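Local coordinates for protein (hdlp (histone deacetylase-like protein)) (Aquifex aeolicus, PDB 1C3P) that binds zinc and, as a member of the histone deacetylase family, probably removes acetyl groups by hydrolysis, at residues Leu222-Asn227 and Leu265-Leu270; Asp228-Phe233 and Glu359-Val364; Ser271-Leu276 and Asp353-Gly358; Gly296-Ala301 and Ile333-Phe338. All blocks are in the same frame, centred on the assembly; numbering follows the deposited sequence.

Contact 1. Residues Leu222-Asn227 and Leu265-Leu270; sequences LPKGLN and LSKFNL
Leu226, with CG anti to the backbone N (chi1 -165°), and Phe268, with CG turned anti to the carbonyl carbon (chi1 -74°), send their side chains side by side in the same direction. Methyl CD2 of Leu226 thereby comes to rest squarely over the centre of the Phe268 ring, 3.8 Å from its centroid, a CH-pi contact on one face. Leu226 CB also touches Phe268 CD2 at 3.6 Å, and Leu222 CB reaches Phe268 CZ at the same 3.6 Å, so a flat ring and two branched leucines mesh in a buried apolar patch. Two backbone bonds fix the register: Gly225 N donates to Lys267 O over 2.7 Å, and Asn269 N donates to Leu226 O over 3.0 Å. Glycine suits its place because Gly225 takes a positive phi. Lys224 and Lys267 run alongside each other through their aliphatic parts, CB to CB 4.0 Å, while their ammonium ends lead off toward solvent. Leu270 CD2 completes the seam, 3.4 Å from Asn227 O. Pro223 to Leu226 form a type II beta turn, and the contact joins two loops that follow parallel strands of the alpha/beta fold; the Phe268 side chain lies about 7 Å from that of Asp258, a residue of the zinc site, which holds no zinc in this model.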
# COMPACT_ATOMS: atom_id res chain seq x y z
N LEU A 222 -4.08 -8.83 13.51
CA LEU A 222 -3.30 -10.05 13.63
C LEU A 222 -2.11 -9.92 14.58
O LEU A 222 -1.55 -8.84 14.74
CB LEU A 222 -2.85 -10.49 12.24
CG LEU A 222 -4.08 -10.80 11.38
CD1 LEU A 222 -3.68 -10.96 9.91
CD2 LEU A 222 -4.75 -12.05 11.90
N PRO A 223 -1.71 -11.04 15.21
CA PRO A 223 -0.60 -11.09 16.17
C PRO A 223 0.83 -11.04 15.67
O PRO A 223 1.10 -11.20 14.49
CB PRO A 223 -0.87 -12.41 16.91
CG PRO A 223 -1.33 -13.29 15.76
CD PRO A 223 -2.36 -12.36 15.10
N LYS A 224 1.73 -10.80 16.61
CA LYS A 224 3.16 -10.76 16.32
C LYS A 224 3.63 -12.16 15.88
O LYS A 224 3.06 -13.19 16.30
CB LYS A 224 3.93 -10.38 17.58
CG LYS A 224 3.53 -9.04 18.19
CD LYS A 224 4.33 -8.77 19.48
CE LYS A 224 3.86 -7.47 20.15
NZ LYS A 224 4.63 -7.17 21.40
N GLY A 225 4.68 -12.19 15.07
CA GLY A 225 5.21 -13.46 14.60
C GLY A 225 4.33 -14.19 13.61
O GLY A 225 4.50 -15.38 13.41
N LEU A 226 3.41 -13.47 12.97
CA LEU A 226 2.49 -14.08 12.01
C LEU A 226 3.22 -14.87 10.92
O LEU A 226 4.18 -14.37 10.33
CB LEU A 226 1.67 -12.99 11.32
CG LEU A 226 0.44 -13.52 10.59
CD1 LEU A 226 -0.61 -13.86 11.65
CD2 LEU A 226 -0.13 -12.47 9.63
N ASN A 227 2.77 -16.09 10.63
CA ASN A 227 3.42 -16.87 9.58
C ASN A 227 2.54 -16.90 8.34
O ASN A 227 1.41 -16.39 8.36
CB ASN A 227 3.78 -18.30 10.04
CG ASN A 227 2.56 -19.14 10.41
OD1 ASN A 227 1.58 -19.20 9.66
ND2 ASN A 227 2.63 -19.81 11.56
N LEU A 265 9.48 -2.92 10.14
CA LEU A 265 8.35 -2.13 10.57
C LEU A 265 7.10 -2.97 10.85
O LEU A 265 6.05 -2.42 11.17
CB LEU A 265 8.04 -1.00 9.59
CG LEU A 265 9.03 0.16 9.77
CD1 LEU A 265 8.59 1.36 8.95
CD2 LEU A 265 9.08 0.55 11.24
N SER A 266 7.22 -4.29 10.70
CA SER A 266 6.09 -5.16 11.04
C SER A 266 6.61 -6.34 11.84
O SER A 266 7.76 -6.76 11.68
CB SER A 266 5.37 -5.73 9.80
OG SER A 266 6.02 -6.90 9.33
N LYS A 267 5.76 -6.87 12.71
CA LYS A 267 6.14 -8.04 13.48
C LYS A 267 5.66 -9.29 12.73
O LYS A 267 5.64 -10.38 13.29
CB LYS A 267 5.52 -7.98 14.87
CG LYS A 267 5.97 -6.76 15.66
CD LYS A 267 7.47 -6.69 15.75
CE LYS A 267 7.89 -5.46 16.53
NZ LYS A 267 9.36 -5.29 16.52
N PHE A 268 5.26 -9.11 11.47
CA PHE A 268 4.83 -10.23 10.63
C PHE A 268 6.09 -10.83 10.00
O PHE A 268 7.03 -10.10 9.68
CB PHE A 268 3.90 -9.75 9.50
CG PHE A 268 2.51 -9.37 9.94
CD1 PHE A 268 1.57 -8.92 8.99
CD2 PHE A 268 2.11 -9.46 11.28
CE1 PHE A 268 0.27 -8.59 9.36
CE2 PHE A 268 0.79 -9.13 11.66
CZ PHE A 268 -0.12 -8.69 10.70
N ASN A 269 6.12 -12.14 9.83
CA ASN A 269 7.28 -12.81 9.25
C ASN A 269 6.90 -13.59 8.00
O ASN A 269 7.20 -14.78 7.89
CB ASN A 269 7.92 -13.77 10.25
CG ASN A 269 8.35 -13.09 11.53
OD1 ASN A 269 8.91 -12.00 11.51
ND2 ASN A 269 8.11 -13.75 12.66
N LEU A 270 6.26 -12.92 7.06
CA LEU A 270 5.84 -13.61 5.85
C LEU A 270 6.93 -13.75 4.79
O LEU A 270 7.97 -13.07 4.83
CB LEU A 270 4.66 -12.87 5.23
CG LEU A 270 3.45 -12.54 6.11
CD1 LEU A 270 2.33 -12.09 5.18
CD2 LEU A 270 3.00 -13.75 6.93

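Contact 2. Residues Asp228-Phe233 and Glu359-Val364; sequences DNEFLF and EVRKEV
A side-on, two-pronged salt bridge between Glu230 and Arg361 ties the first turns of helix 228-245 to the N-terminal end of helix 362-372, for which Arg361 occupies the N-cap position. Arg361 NE donates to Glu230 OE2 at 2.8 Å and Arg361 NH2 to Glu230 OE1 at 3.0 Å. Both bonds are nearly straight and both oxygens are met on their syn side. The carboxylate and guanidinium planes are only 18° apart, the arrangement that lets two N-H groups address two oxygens at once. An extended Glu230 chain carries the acid across, while the arginine folds at chi3 (-80°) to turn its NE edge to it. OE2 has a further donor: Arg361 N meets its anti lone pair at 3.0 Å, so one residue grips this oxygen through both side chain and backbone. Glutamate suits the place, having the length to cross and two oxygens to share. Arg361 NH2 also bonds to Lys224 O, and Asn227 OD1 accepts from Glu230 N at the start of the glutamate's own helix. Beside the charges lies an apolar layer. Val360 CG1 sits over one face of the Phe233 ring, 4.2 Å from its centroid and offset toward the rim. Val364 slides past the same ring in the opposite direction, its CG1 3.9 Å from Phe233 CD2.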
# COMPACT_ATOMS: atom_id res chain seq x y z
N ASP A 228 3.05 -17.50 7.27
CA ASP A 228 2.31 -17.54 6.01
C ASP A 228 0.95 -18.18 6.06
O ASP A 228 0.01 -17.68 5.45
CB ASP A 228 3.14 -18.24 4.92
CG ASP A 228 4.35 -17.45 4.51
OD1 ASP A 228 4.39 -16.24 4.81
OD2 ASP A 228 5.26 -18.04 3.86
N ASN A 229 0.83 -19.30 6.76
CA ASN A 229 -0.44 -19.99 6.86
C ASN A 229 -1.47 -19.16 7.60
O ASN A 229 -2.64 -19.12 7.21
CB ASN A 229 -0.23 -21.34 7.54
CG ASN A 229 0.51 -22.31 6.65
OD1 ASN A 229 -0.05 -22.81 5.68
ND2 ASN A 229 1.79 -22.55 6.94
N GLU A 230 -1.01 -18.45 8.62
CA GLU A 230 -1.93 -17.61 9.38
C GLU A 230 -2.42 -16.43 8.55
O GLU A 230 -3.60 -16.09 8.58
CB GLU A 230 -1.25 -17.12 10.66
CG GLU A 230 -0.82 -18.27 11.57
CD GLU A 230 -0.11 -17.77 12.81
OE1 GLU A 230 0.73 -16.87 12.67
OE2 GLU A 230 -0.39 -18.30 13.91
N PHE A 231 -1.52 -15.81 7.80
CA PHE A 231 -1.92 -14.68 6.96
C PHE A 231 -2.95 -15.13 5.92
O PHE A 231 -4.03 -14.55 5.80
CB PHE A 231 -0.70 -14.07 6.26
CG PHE A 231 -1.00 -12.80 5.51
CD1 PHE A 231 -1.35 -11.63 6.20
CD2 PHE A 231 -0.93 -12.76 4.12
CE1 PHE A 231 -1.62 -10.45 5.51
CE2 PHE A 231 -1.20 -11.57 3.43
CZ PHE A 231 -1.55 -10.42 4.13
N LEU A 232 -2.63 -16.19 5.17
CA LEU A 232 -3.55 -16.66 4.13
C LEU A 232 -4.86 -17.19 4.69
O LEU A 232 -5.90 -17.03 4.07
CB LEU A 232 -2.87 -17.72 3.27
CG LEU A 232 -1.63 -17.19 2.53
CD1 LEU A 232 -0.90 -18.36 1.88
CD2 LEU A 232 -2.00 -16.14 1.49
N PHE A 233 -4.82 -17.83 5.85
CA PHE A 233 -6.04 -18.31 6.50
C PHE A 233 -6.95 -17.11 6.75
O PHE A 233 -8.14 -17.12 6.41
CB PHE A 233 -5.70 -18.92 7.87
CG PHE A 233 -6.91 -19.22 8.72
CD1 PHE A 233 -7.59 -20.43 8.60
CD2 PHE A 233 -7.33 -18.31 9.68
CE1 PHE A 233 -8.67 -20.73 9.43
CE2 PHE A 233 -8.42 -18.59 10.52
CZ PHE A 233 -9.09 -19.80 10.40
N GLU A 359 1.78 -23.49 12.02
CA GLU A 359 0.42 -23.76 12.44
C GLU A 359 -0.36 -22.47 12.57
O GLU A 359 0.22 -21.40 12.73
CB GLU A 359 0.42 -24.46 13.79
CG GLU A 359 0.92 -25.89 13.77
CD GLU A 359 1.05 -26.47 15.17
OE1 GLU A 359 0.09 -26.35 15.96
OE2 GLU A 359 2.12 -27.04 15.47
N VAL A 360 -1.68 -22.56 12.48
CA VAL A 360 -2.49 -21.38 12.66
C VAL A 360 -2.90 -21.30 14.14
O VAL A 360 -3.64 -22.16 14.63
CB VAL A 360 -3.72 -21.42 11.77
CG1 VAL A 360 -4.58 -20.17 12.00
CG2 VAL A 360 -3.29 -21.53 10.29
N ARG A 361 -2.39 -20.29 14.85
CA ARG A 361 -2.71 -20.12 16.27
C ARG A 361 -4.19 -19.95 16.56
O ARG A 361 -4.95 -19.43 15.74
CB ARG A 361 -1.99 -18.89 16.84
CG ARG A 361 -0.55 -19.16 17.17
CD ARG A 361 0.14 -17.86 17.51
NE ARG A 361 0.51 -17.12 16.30
CZ ARG A 361 1.13 -15.95 16.32
NH1 ARG A 361 1.43 -15.38 17.49
NH2 ARG A 361 1.48 -15.36 15.18
N LYS A 362 -4.59 -20.40 17.75
CA LYS A 362 -5.98 -20.29 18.18
C LYS A 362 -6.46 -18.84 18.13
O LYS A 362 -7.60 -18.58 17.77
CB LYS A 362 -6.16 -20.85 19.61
CG LYS A 362 -6.02 -22.36 19.71
CD LYS A 362 -4.68 -22.81 19.15
CE LYS A 362 -3.54 -22.11 19.86
NZ LYS A 362 -2.28 -22.35 19.16
N GLU A 363 -5.59 -17.91 18.52
CA GLU A 363 -5.90 -16.48 18.51
C GLU A 363 -6.44 -16.04 17.16
O GLU A 363 -7.41 -15.29 17.07
CB GLU A 363 -4.65 -15.63 18.69
CG GLU A 363 -3.93 -15.70 19.97
CD GLU A 363 -2.67 -14.88 19.88
OE1 GLU A 363 -2.78 -13.69 19.49
OE2 GLU A 363 -1.59 -15.42 20.20
N VAL A 364 -5.73 -16.46 16.12
CA VAL A 364 -6.13 -16.09 14.78
C VAL A 364 -7.48 -16.70 14.43
O VAL A 364 -8.35 -16.01 13.88
CB VAL A 364 -5.08 -16.52 13.75
CG1 VAL A 364 -5.57 -16.16 12.36
CG2 VAL A 364 -3.74 -15.82 14.03

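Contact 3. Residues Ser271-Leu276 and Asp353-Gly358; sequences SNVAFL and DPWRGG
Val273 crosses Trp355 at about a right angle, and the valine and the next residue pack on one face of the indole. Val273 CG1 approaches Trp355 CZ2 to 3.3 Å, a tight fit, while Ala274 CB reaches Trp355 CZ3 at 3.6 Å; a broad flat ring can span both residues on the first turn of the helix. Ser271 turns its hydroxyl between the backbone N and the carbonyl carbon (chi1 69°), where OG accepts from Ala274 N at 3.0 Å and caps helix 272-286. That hydroxyl is also hydrogen-bonded to Asp228 OD2. Alongside, the extended chain of Arg356 lays CD 3.7 Å from Ser271 CA and carries its guanidinium to Leu270 O and Glu262. The Asp353 carboxylate faces Asn272 N; its oxygens sit too close to neighbours in the model, so its exact placing is doubtful. Replacing Asp353 with alanine would probably leave Asn272 N without its carboxylate acceptor and Arg356 with one acid fewer nearby, Glu262 remaining. Chemically, an acid beside the first N-H of a helix, where the helix dipole is positive, would be expected to be stabilised as the carboxylate.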
# COMPACT_ATOMS: atom_id res chain seq x y z
N SER A 271 6.66 -14.64 3.83
CA SER A 271 7.54 -14.90 2.69
C SER A 271 6.95 -14.14 1.49
O SER A 271 5.75 -13.86 1.48
CB SER A 271 7.54 -16.39 2.34
OG SER A 271 6.29 -16.80 1.81
N ASN A 272 7.78 -13.84 0.48
CA ASN A 272 7.34 -13.13 -0.74
C ASN A 272 6.36 -13.99 -1.49
O ASN A 272 5.51 -13.49 -2.23
CB ASN A 272 8.45 -12.90 -1.76
CG ASN A 272 9.50 -11.96 -1.32
OD1 ASN A 272 10.54 -11.85 -1.98
ND2 ASN A 272 9.26 -11.25 -0.22
N VAL A 273 6.54 -15.30 -1.38
CA VAL A 273 5.67 -16.24 -2.08
C VAL A 273 4.27 -16.29 -1.49
O VAL A 273 3.31 -16.48 -2.21
CB VAL A 273 6.31 -17.64 -2.12
CG1 VAL A 273 5.34 -18.64 -2.70
CG2 VAL A 273 7.56 -17.59 -3.01
N ALA A 274 4.15 -16.10 -0.18
CA ALA A 274 2.83 -16.07 0.42
C ALA A 274 2.19 -14.72 0.03
O ALA A 274 0.97 -14.63 -0.15
CB ALA A 274 2.94 -16.21 1.95
N PHE A 275 3.02 -13.68 -0.08
CA PHE A 275 2.57 -12.34 -0.47
C PHE A 275 1.94 -12.45 -1.85
O PHE A 275 0.85 -11.91 -2.12
CB PHE A 275 3.77 -11.39 -0.50
CG PHE A 275 3.47 -10.00 -1.01
CD1 PHE A 275 2.74 -9.10 -0.25
CD2 PHE A 275 3.97 -9.59 -2.24
CE1 PHE A 275 2.51 -7.80 -0.71
CE2 PHE A 275 3.75 -8.30 -2.72
CZ PHE A 275 3.03 -7.40 -1.95
N LEU A 276 2.62 -13.18 -2.72
CA LEU A 276 2.16 -13.40 -4.08
C LEU A 276 0.87 -14.22 -4.08
O LEU A 276 -0.08 -13.91 -4.80
CB LEU A 276 3.27 -14.10 -4.88
CG LEU A 276 3.13 -14.24 -6.41
CD1 LEU A 276 4.29 -15.09 -6.94
CD2 LEU A 276 1.83 -14.90 -6.76
N ASP A 353 11.56 -16.21 -2.03
CA ASP A 353 12.11 -16.83 -0.84
C ASP A 353 11.31 -18.10 -0.54
O ASP A 353 10.24 -18.31 -1.11
CB ASP A 353 12.15 -15.89 0.38
CG ASP A 353 10.88 -15.09 0.56
OD1 ASP A 353 10.73 -14.05 -0.10
OD2 ASP A 353 10.04 -15.51 1.37
N PRO A 354 11.85 -18.99 0.30
CA PRO A 354 11.14 -20.22 0.64
C PRO A 354 9.90 -19.90 1.45
O PRO A 354 9.81 -18.83 2.07
CB PRO A 354 12.17 -20.97 1.48
CG PRO A 354 12.86 -19.83 2.20
CD PRO A 354 13.15 -18.95 0.99
N TRP A 355 8.93 -20.79 1.45
CA TRP A 355 7.74 -20.55 2.25
C TRP A 355 8.15 -20.39 3.70
O TRP A 355 9.19 -20.90 4.11
CB TRP A 355 6.74 -21.68 2.12
CG TRP A 355 5.93 -21.56 0.90
CD1 TRP A 355 6.27 -21.95 -0.37
CD2 TRP A 355 4.67 -20.89 0.80
NE1 TRP A 355 5.29 -21.56 -1.25
CE2 TRP A 355 4.30 -20.91 -0.56
CE3 TRP A 355 3.83 -20.28 1.72
CZ2 TRP A 355 3.11 -20.34 -1.01
CZ3 TRP A 355 2.65 -19.71 1.28
CH2 TRP A 355 2.30 -19.75 -0.08
N ARG A 356 7.33 -19.68 4.47
CA ARG A 356 7.57 -19.44 5.88
C ARG A 356 6.26 -19.68 6.60
O ARG A 356 5.66 -18.77 7.17
CB ARG A 356 8.06 -18.00 6.10
CG ARG A 356 9.39 -17.72 5.42
CD ARG A 356 9.75 -16.25 5.31
NE ARG A 356 11.04 -16.10 4.64
CZ ARG A 356 11.54 -14.95 4.20
NH1 ARG A 356 10.85 -13.83 4.35
NH2 ARG A 356 12.73 -14.94 3.61
N GLY A 357 5.81 -20.93 6.58
CA GLY A 357 4.55 -21.26 7.20
C GLY A 357 4.64 -21.79 8.62
O GLY A 357 5.66 -21.65 9.29
N GLY A 358 3.55 -22.42 9.06
CA GLY A 358 3.50 -22.97 10.39
C GLY A 358 2.05 -23.25 10.74
O GLY A 358 1.19 -23.26 9.87

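Contact 4. Residues Gly296-Ala301 and Ile333-Phe338; sequences GYHPYA and IDFEEF
Pro299 CD lies over one face of the Phe335 ring, 3.6 Å from its centroid, a CH-pi contact in which the polarised C-H bonds next to the proline nitrogen meet the pi cloud. Pro299 CG adds a 3.6 Å contact to Phe335 CG, and Pro299 CB touches Ile333 CD1 at 3.7 Å, so phenylalanine and isoleucine both pack against the pyrrolidine. Phe335 reaches it by holding CG anti to the backbone N (chi1 165°). Its ring also meets the imidazole of His298 obliquely, the planes at 77° and the centroids 4.6 Å apart. An alanine in place of Phe335 is likely to open a gap beside Pro299 CD and CG and remove the ring face that the proline covers. At the imidazole edge the Glu337 carboxylate lies nearly coplanar with the ring, the two planes 16° apart, with Glu337 OE2 3.3 Å from His298 ND1. Further out, Met347 touches His298 and Tyr300, and Arg344 touches Glu337. Proline suits the first turn of a helix, where no N-H is needed for an intrahelical bond, and His298 is the N-cap before it. The side chain of Tyr297 is about 4 Å from that of Asp258, of the zinc site, empty in this model. The segment Gly296-Ala301 leads from strand 290-292, inside the parallel sheet, into helix 299-314, and Ile333-Phe338 packs on that helix start directly after helix 324-332.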
# COMPACT_ATOMS: atom_id res chain seq x y z
N GLY A 296 6.35 -0.26 2.76
CA GLY A 296 7.36 -1.28 2.53
C GLY A 296 8.59 -0.46 2.77
O GLY A 296 8.78 0.57 2.13
N TYR A 297 9.46 -0.91 3.68
CA TYR A 297 10.61 -0.10 4.03
C TYR A 297 11.98 -0.75 3.89
O TYR A 297 12.98 -0.12 4.23
CB TYR A 297 10.39 0.43 5.46
CG TYR A 297 9.00 1.02 5.66
CD1 TYR A 297 7.88 0.21 5.91
CD2 TYR A 297 8.79 2.39 5.52
CE1 TYR A 297 6.59 0.76 6.02
CE2 TYR A 297 7.52 2.95 5.63
CZ TYR A 297 6.43 2.14 5.87
OH TYR A 297 5.18 2.74 5.96
N HIS A 298 12.02 -1.98 3.39
CA HIS A 298 13.28 -2.70 3.17
C HIS A 298 13.43 -2.75 1.65
O HIS A 298 12.59 -3.34 0.96
CB HIS A 298 13.23 -4.12 3.70
CG HIS A 298 14.54 -4.83 3.60
ND1 HIS A 298 15.48 -4.81 4.60
CD2 HIS A 298 15.12 -5.47 2.56
CE1 HIS A 298 16.58 -5.41 4.19
NE2 HIS A 298 16.39 -5.83 2.95
N PRO A 299 14.50 -2.15 1.11
CA PRO A 299 14.73 -2.13 -0.34
C PRO A 299 14.76 -3.47 -1.06
O PRO A 299 14.19 -3.61 -2.14
CB PRO A 299 16.05 -1.36 -0.45
CG PRO A 299 16.75 -1.71 0.85
CD PRO A 299 15.60 -1.45 1.80
N TYR A 300 15.43 -4.45 -0.48
CA TYR A 300 15.51 -5.76 -1.10
C TYR A 300 14.15 -6.44 -1.11
O TYR A 300 13.74 -7.03 -2.11
CB TYR A 300 16.48 -6.65 -0.34
CG TYR A 300 17.94 -6.23 -0.36
CD1 TYR A 300 18.34 -4.97 -0.78
CD2 TYR A 300 18.92 -7.10 0.12
CE1 TYR A 300 19.68 -4.59 -0.73
CE2 TYR A 300 20.25 -6.74 0.18
CZ TYR A 300 20.62 -5.48 -0.24
OH TYR A 300 21.94 -5.11 -0.13
N ALA A 301 13.48 -6.38 0.04
CA ALA A 301 12.19 -7.02 0.23
C ALA A 301 11.18 -6.44 -0.74
O ALA A 301 10.46 -7.17 -1.41
CB ALA A 301 11.71 -6.83 1.66
N ILE A 333 22.34 0.51 -2.87
CA ILE A 333 21.44 1.26 -2.02
C ILE A 333 22.01 1.35 -0.60
O ILE A 333 22.12 0.34 0.08
CB ILE A 333 20.08 0.56 -1.91
CG1 ILE A 333 19.53 0.27 -3.30
CG2 ILE A 333 19.10 1.44 -1.13
CD1 ILE A 333 18.27 -0.56 -3.29
N ASP A 334 22.40 2.54 -0.17
CA ASP A 334 22.90 2.63 1.20
C ASP A 334 21.66 2.48 2.08
O ASP A 334 20.88 3.42 2.24
CB ASP A 334 23.61 3.96 1.47
CG ASP A 334 22.74 5.16 1.21
OD1 ASP A 334 23.13 6.28 1.62
OD2 ASP A 334 21.67 5.00 0.58
N PHE A 335 21.48 1.28 2.61
CA PHE A 335 20.32 1.00 3.44
C PHE A 335 20.62 0.77 4.92
O PHE A 335 19.91 1.30 5.78
CB PHE A 335 19.57 -0.21 2.88
CG PHE A 335 18.58 -0.80 3.83
CD1 PHE A 335 17.56 -0.01 4.36
CD2 PHE A 335 18.70 -2.11 4.25
CE1 PHE A 335 16.68 -0.53 5.31
CE2 PHE A 335 17.83 -2.64 5.19
CZ PHE A 335 16.82 -1.85 5.73
N GLU A 336 21.64 -0.02 5.22
CA GLU A 336 21.98 -0.31 6.60
C GLU A 336 20.83 -1.02 7.31
O GLU A 336 19.78 -0.42 7.57
CB GLU A 336 22.32 0.97 7.37
CG GLU A 336 22.56 0.71 8.85
CD GLU A 336 22.75 1.99 9.64
OE1 GLU A 336 21.84 2.84 9.62
OE2 GLU A 336 23.82 2.13 10.27
N GLU A 337 21.04 -2.29 7.62
CA GLU A 337 20.03 -3.10 8.28
C GLU A 337 19.80 -2.59 9.72
O GLU A 337 20.74 -2.19 10.40
CB GLU A 337 20.51 -4.55 8.29
CG GLU A 337 19.41 -5.59 8.30
CD GLU A 337 18.51 -5.50 7.08
OE1 GLU A 337 18.98 -5.73 5.93
OE2 GLU A 337 17.32 -5.18 7.27
N PHE A 338 18.54 -2.59 10.16
CA PHE A 338 18.22 -2.13 11.51
C PHE A 338 19.04 -2.90 12.54
O PHE A 338 19.75 -2.31 13.36
CB PHE A 338 16.73 -2.33 11.81
CG PHE A 338 16.34 -1.94 13.20
CD1 PHE A 338 16.54 -0.64 13.65
CD2 PHE A 338 15.83 -2.88 14.08
CE1 PHE A 338 16.23 -0.28 14.95
CE2 PHE A 338 15.52 -2.53 15.39
CZ PHE A 338 15.72 -1.23 15.83

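From the N terminus, contact 1 opens after strand 217-222 and contact 2 opens at once on helix 228-245. Contact 1 closes at Leu265-Leu270 while contact 2 is still open, so the two cross. Contact 3 starts at the head of helix 272-286, and contact 4 after strand 290-292. Contact 4 closes after helix 324-332, within the loop of contact 3, itself within that of contact 2. Contact 1 joins the loops leading into helices 228-245 and 272-286; contacts 2 and 3, linked through Asp228, hold the C-terminal part to the same helices. Contact 4 joins the loop after helix 324-332 to the start of helix 299-314 and meets contact 1 where Leu265 packs on Tyr297.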